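Local structure of CMP-sialic acid transporter 1 (Zea mays, 6I1R) at residues 129-134 / 300-305; 104-109 / 138-143. The protein is a nucleotide-sugar transporter that probably carries CMP-sialic acid from the cytoplasm into the Golgi and, as crystallised, holds CMP in a pocket. The protein carries 5 engineered substitutions. All coordinates share one frame; numbering follows the deposited sequence.

Overall arrangement
Helix 126-143 takes part in both contacts and illustrates, within an all-helical transporter of the drug/metabolite clan, how one helix can tie distant parts of a chain together. At contact 1 its earlier turns pack apolar side chains against helix 287-304; at contact 2 its last turns meet residues 104-109, which run into helix 108-118. The segments alternate along the chain as 104-109, 129-134, 138-143 and 300-305. The contact centres are about 15 Å apart, and the two contacts meet where Ile132 CG2 packs on Ile109 O, 3.4 Å away. Neither contact includes a residue of the CMP pocket; together they join a near neighbour and the final helix to one shared helix.

Contact 1. Residues 129-134 / 300-305; sequences WMAIVL and LQMYFM
Met302 and Tyr303 straddle Ala131 where two nearly antiparallel helices of the drug/metabolite transporter fold pack side by side. The axes of helices 126-143 and 287-304 approach to 8.3 Å here, running at 149° to each other, and the small Ala131 faces the partner helix. Followed outward, Met302 begins with CB against Ala131 CB, 3.8 Å apart. Its CG stands beside the backbone N (chi1 -74°), and the next step carries the sulfur across Leu134 CD1, the two side chains at about a right angle. A bend at the last torsion (chi3 63°) then turns CE in toward helix 126-143, where it lies 3.6 Å from Ala131 N and 3.8 Å from Met130 CB. Tyr303 takes the other flank. Its CB also rests on Ala131 CB, which sits at the edge of the phenol ring, near the ring plane. Helix 259-279 adds a third wall through Tyr264, which touches both Ala131 and Tyr303, while Ser299 OG hydrogen-bonds to Ala131 O. No hydrogen bond joins the two segments directly; on the ring's side the contact finishes with Ile132 CD1, 3.7 Å from Tyr303 CE2.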
loop_
_atom_site.group_PDB
_atom_site.type_symbol
_atom_site.label_atom_id
_atom_site.label_comp_id
_atom_site.label_asym_id
_atom_site.label_seq_id
_atom_site.Cartn_x
_atom_site.Cartn_y
_atom_site.Cartn_z
ATOM N N TRP B 129 13.062 27.444 23.881
ATOM C CA TRP B 129 12.142 27.709 22.769
ATOM C C TRP B 129 12.893 27.642 21.434
ATOM O O TRP B 129 12.378 27.106 20.450
ATOM C CB TRP B 129 11.427 29.056 22.948
ATOM C CG TRP B 129 10.052 28.920 23.522
ATOM C CD1 TRP B 129 9.632 29.282 24.769
ATOM C CD2 TRP B 129 8.908 28.352 22.863
ATOM N NE1 TRP B 129 8.303 28.987 24.928
ATOM C CE2 TRP B 129 7.832 28.414 23.775
ATOM C CE3 TRP B 129 8.690 27.801 21.593
ATOM C CZ2 TRP B 129 6.560 27.947 23.451
ATOM C CZ3 TRP B 129 7.431 27.341 21.276
ATOM C CH2 TRP B 129 6.382 27.415 22.194
ATOM N N MET B 130 14.107 28.179 21.415
ATOM C CA MET B 130 14.927 28.178 20.211
ATOM C C MET B 130 15.370 26.745 19.880
ATOM O O MET B 130 15.560 26.416 18.709
ATOM C CB MET B 130 16.142 29.093 20.387
ATOM C CG MET B 130 15.787 30.564 20.230
ATOM S SD MET B 130 16.748 31.675 21.282
ATOM C CE MET B 130 18.406 31.222 20.790
ATOM N N ALA B 131 15.506 25.898 20.900
ATOM C CA ALA B 131 15.857 24.486 20.702
ATOM C C ALA B 131 14.673 23.727 20.089
ATOM O O ALA B 131 14.858 22.936 19.159
ATOM C CB ALA B 131 16.288 23.870 22.011
ATOM N N ILE B 132 13.467 23.971 20.605
ATOM C CA ILE B 132 12.262 23.305 20.087
ATOM C C ILE B 132 12.157 23.605 18.586
ATOM O O ILE B 132 11.981 22.695 17.776
ATOM C CB ILE B 132 10.984 23.739 20.841
ATOM C CG1 ILE B 132 11.100 23.582 22.362
ATOM C CG2 ILE B 132 9.767 22.996 20.306
ATOM C CD1 ILE B 132 11.512 22.203 22.823
ATOM N N VAL B 133 12.286 24.882 18.231
ATOM C CA VAL B 133 12.214 25.301 16.832
ATOM C C VAL B 133 13.342 24.613 16.056
ATOM O O VAL B 133 13.097 23.990 15.023
ATOM C CB VAL B 133 12.275 26.836 16.688
ATOM C CG1 VAL B 133 12.427 27.262 15.233
ATOM C CG2 VAL B 133 11.062 27.512 17.310
ATOM N N LEU B 134 14.568 24.705 16.565
ATOM C CA LEU B 134 15.712 24.107 15.871
ATOM C C LEU B 134 15.449 22.625 15.590
ATOM O O LEU B 134 15.824 22.137 14.527
ATOM C CB LEU B 134 16.989 24.268 16.699
ATOM C CG LEU B 134 17.869 25.459 16.333
ATOM C CD1 LEU B 134 19.060 25.526 17.268
ATOM C CD2 LEU B 134 18.334 25.388 14.885
ATOM N N LEU B 300 19.602 19.401 20.799
ATOM C CA LEU B 300 19.570 18.557 21.996
ATOM C C LEU B 300 20.338 19.257 23.123
ATOM O O LEU B 300 19.809 19.459 24.218
ATOM C CB LEU B 300 20.187 17.190 21.676
ATOM C CG LEU B 300 19.941 16.093 22.712
ATOM C CD1 LEU B 300 18.691 15.292 22.375
ATOM C CD2 LEU B 300 21.143 15.168 22.821
ATOM N N GLN B 301 21.576 19.639 22.829
ATOM C CA GLN B 301 22.448 20.281 23.807
ATOM C C GLN B 301 21.750 21.525 24.376
ATOM O O GLN B 301 21.627 21.662 25.588
ATOM C CB GLN B 301 23.796 20.621 23.169
ATOM C CG GLN B 301 24.647 19.394 22.869
ATOM C CD GLN B 301 25.978 19.741 22.249
ATOM O OE1 GLN B 301 26.089 20.657 21.436
ATOM N NE2 GLN B 301 27.005 18.999 22.626
ATOM N N MET B 302 21.266 22.400 23.500
ATOM C CA MET B 302 20.606 23.644 23.923
ATOM C C MET B 302 19.533 23.347 24.977
ATOM O O MET B 302 19.504 23.986 26.028
ATOM C CB MET B 302 19.950 24.360 22.738
ATOM C CG MET B 302 20.949 25.040 21.834
ATOM S SD MET B 302 20.296 25.524 20.226
ATOM C CE MET B 302 19.042 26.713 20.699
ATOM N N TYR B 303 18.664 22.380 24.697
ATOM C CA TYR B 303 17.492 22.153 25.538
ATOM C C TYR B 303 17.877 21.447 26.845
ATOM O O TYR B 303 17.308 21.753 27.894
ATOM C CB TYR B 303 16.431 21.334 24.802
ATOM C CG TYR B 303 15.164 21.151 25.598
ATOM C CD1 TYR B 303 15.036 20.114 26.509
ATOM C CD2 TYR B 303 14.109 22.040 25.477
ATOM C CE1 TYR B 303 13.885 19.953 27.263
ATOM C CE2 TYR B 303 12.949 21.892 26.220
ATOM C CZ TYR B 303 12.837 20.844 27.118
ATOM O OH TYR B 303 11.699 20.689 27.855
ATOM N N PHE B 304 18.808 20.496 26.779
ATOM C CA PHE B 304 19.071 19.589 27.905
ATOM C C PHE B 304 20.345 19.985 28.662
ATOM O O PHE B 304 20.489 19.636 29.834
ATOM C CB PHE B 304 19.172 18.144 27.410
ATOM C CG PHE B 304 17.879 17.574 26.884
ATOM C CD1 PHE B 304 16.890 17.142 27.754
ATOM C CD2 PHE B 304 17.650 17.471 25.522
ATOM C CE1 PHE B 304 15.699 16.619 27.270
ATOM C CE2 PHE B 304 16.460 16.947 25.040
ATOM C CZ PHE B 304 15.487 16.522 25.913
ATOM N N MET B 305 21.265 20.687 28.005
ATOM C CA MET B 305 22.523 21.075 28.638
ATOM C C MET B 305 22.211 22.014 29.812
ATOM O O MET B 305 21.435 22.957 29.652
ATOM C CB MET B 305 23.451 21.777 27.637
ATOM C CG MET B 305 24.926 21.667 27.967
ATOM S SD MET B 305 25.982 22.425 26.700
ATOM C CE MET B 305 26.413 20.992 25.714
#

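Contact 2. Residues 104-109 / 138-143; sequences MGNLKI and GTTTSQ
The amide of Asn106 points into the last turns of helix 126-143 and meets Thr139, Thr140 and Gln143 there, a polar cluster inside a bundle of transmembrane helices. A chi1 of -59° sets the carboxamide opposite its own carbonyl carbon and aims it across the gap between the segments. Gln143 reaches in from the other helix on an extended chain, and the two amide planes are turned 77° apart, so they meet crosswise and do not stack. Asn106 ND2 gives a hydrogen bond of 2.9 Å to Gln143 OE1, with an N-H...O angle of 145° and the acceptor somewhat out of the Asn106 amide plane. A second, weak bond from the same nitrogen goes to Thr140 OG1, also at 2.9 Å but strongly bent.

Thr139 and Asn106 lie side by side, pointing contrary ways, which brings Thr139 OG1 to 3.0 Å from Asn106 OD1. Within its own helix the Thr139 hydroxyl can give its proton to Ala136 O or Leu135 O, or share it between them, and Thr140 OG1 likewise bonds to Ala136 O. Three residues on from Asn106, Ile109 sends CD1 to the same hydroxyl, Thr139 OG1, tip to tip at 3.8 Å. Ser267 of helix 259-279 touches both Ile109 and Thr139, while Gln143 packs on Gln102 and Ile103 of helix 98-104. Thr139 O accepts from both Gln143 N and Ser142 OG, fastening the backbone of this turn.

The chemistry is one of an unequally shared donor: with its hydroxyl proton directed to Ala136 O, Thr140 OG1 can still accept from Asn106 ND2, but only weakly, and Gln143 OE1, one helical turn further along the same side of the helix, takes the main bond from the buried Asn106 amide.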
loop_
_atom_site.group_PDB
_atom_site.type_symbol
_atom_site.label_atom_id
_atom_site.label_comp_id
_atom_site.label_asym_id
_atom_site.label_seq_id
_atom_site.Cartn_x
_atom_site.Cartn_y
_atom_site.Cartn_z
ATOM N N MET B 104 5.465 18.006 6.581
ATOM C CA MET B 104 4.585 18.869 7.385
ATOM C C MET B 104 4.441 18.292 8.801
ATOM O O MET B 104 4.042 19.001 9.721
ATOM C CB MET B 104 3.192 18.993 6.756
ATOM C CG MET B 104 3.127 19.960 5.589
ATOM S SD MET B 104 1.424 20.323 5.075
ATOM C CE MET B 104 0.834 18.681 4.670
ATOM N N GLY B 105 4.754 17.006 8.961
ATOM C CA GLY B 105 4.674 16.320 10.250
ATOM C C GLY B 105 5.590 16.918 11.310
ATOM O O GLY B 105 5.324 16.766 12.492
ATOM N N ASN B 106 6.653 17.614 10.907
ATOM C CA ASN B 106 7.596 18.199 11.870
ATOM C C ASN B 106 6.975 19.413 12.577
ATOM O O ASN B 106 7.630 20.029 13.421
ATOM C CB ASN B 106 8.913 18.606 11.205
ATOM C CG ASN B 106 9.613 17.447 10.531
ATOM O OD1 ASN B 106 9.867 16.421 11.158
ATOM N ND2 ASN B 106 9.929 17.602 9.257
ATOM N N LEU B 107 5.733 19.767 12.246
ATOM C CA LEU B 107 5.068 20.894 12.898
ATOM C C LEU B 107 4.550 20.468 14.280
ATOM O O LEU B 107 4.308 21.317 15.138
ATOM C CB LEU B 107 3.928 21.404 12.008
ATOM C CG LEU B 107 3.762 22.923 11.973
ATOM C CD1 LEU B 107 4.765 23.552 11.018
ATOM C CD2 LEU B 107 2.343 23.310 11.587
ATOM N N LYS B 108 4.380 19.165 14.501
ATOM C CA LYS B 108 3.934 18.662 15.811
ATOM C C LYS B 108 4.941 19.056 16.898
ATOM O O LYS B 108 4.571 19.186 18.062
ATOM C CB LYS B 108 3.739 17.143 15.801
ATOM C CG LYS B 108 4.901 16.338 15.247
ATOM C CD LYS B 108 4.736 14.865 15.443
ATOM C CE LYS B 108 6.043 14.215 15.821
ATOM N NZ LYS B 108 5.920 12.744 15.945
ATOM N N ILE B 109 6.204 19.226 16.517
ATOM C CA ILE B 109 7.257 19.605 17.460
ATOM C C ILE B 109 6.956 21.002 18.023
ATOM O O ILE B 109 7.109 21.224 19.226
ATOM C CB ILE B 109 8.648 19.522 16.794
ATOM C CG1 ILE B 109 9.012 18.080 16.430
ATOM C CG2 ILE B 109 9.715 20.160 17.674
ATOM C CD1 ILE B 109 10.096 17.958 15.382
ATOM N N GLY B 138 15.511 21.153 12.061
ATOM C CA GLY B 138 16.578 20.180 11.798
ATOM C C GLY B 138 16.059 18.886 11.194
ATOM O O GLY B 138 16.726 18.274 10.353
ATOM N N THR B 139 14.877 18.463 11.636
ATOM C CA THR B 139 14.249 17.236 11.146
ATOM C C THR B 139 13.720 17.467 9.725
ATOM O O THR B 139 13.918 16.638 8.837
ATOM C CB THR B 139 13.140 16.776 12.099
ATOM O OG1 THR B 139 12.215 17.852 12.257
ATOM C CG2 THR B 139 13.671 16.351 13.451
ATOM N N THR B 140 13.052 18.600 9.532
ATOM C CA THR B 140 12.598 19.035 8.210
ATOM C C THR B 140 13.779 19.048 7.233
ATOM O O THR B 140 13.661 18.545 6.116
ATOM C CB THR B 140 11.927 20.412 8.291
ATOM O OG1 THR B 140 10.844 20.315 9.217
ATOM C CG2 THR B 140 11.412 20.909 6.957
ATOM N N THR B 141 14.907 19.607 7.674
ATOM C CA THR B 141 16.112 19.748 6.842
ATOM C C THR B 141 16.545 18.382 6.293
ATOM O O THR B 141 16.874 18.268 5.115
ATOM C CB THR B 141 17.246 20.424 7.626
ATOM O OG1 THR B 141 16.883 21.792 7.820
ATOM C CG2 THR B 141 18.589 20.354 6.933
ATOM N N SER B 142 16.540 17.359 7.144
ATOM C CA SER B 142 16.967 16.015 6.748
ATOM C C SER B 142 15.988 15.403 5.737
ATOM O O SER B 142 16.383 14.583 4.910
ATOM C CB SER B 142 17.129 15.127 7.954
ATOM O OG SER B 142 15.900 14.994 8.652
ATOM N N GLN B 143 14.720 15.799 5.804
ATOM C CA GLN B 143 13.687 15.214 4.953
ATOM C C GLN B 143 13.651 15.906 3.583
ATOM O O GLN B 143 13.246 15.280 2.604
ATOM C CB GLN B 143 12.324 15.299 5.641
ATOM C CG GLN B 143 12.231 14.457 6.906
ATOM C CD GLN B 143 10.803 14.227 7.337
ATOM O OE1 GLN B 143 10.269 14.939 8.183
ATOM N NE2 GLN B 143 10.169 13.229 6.743
#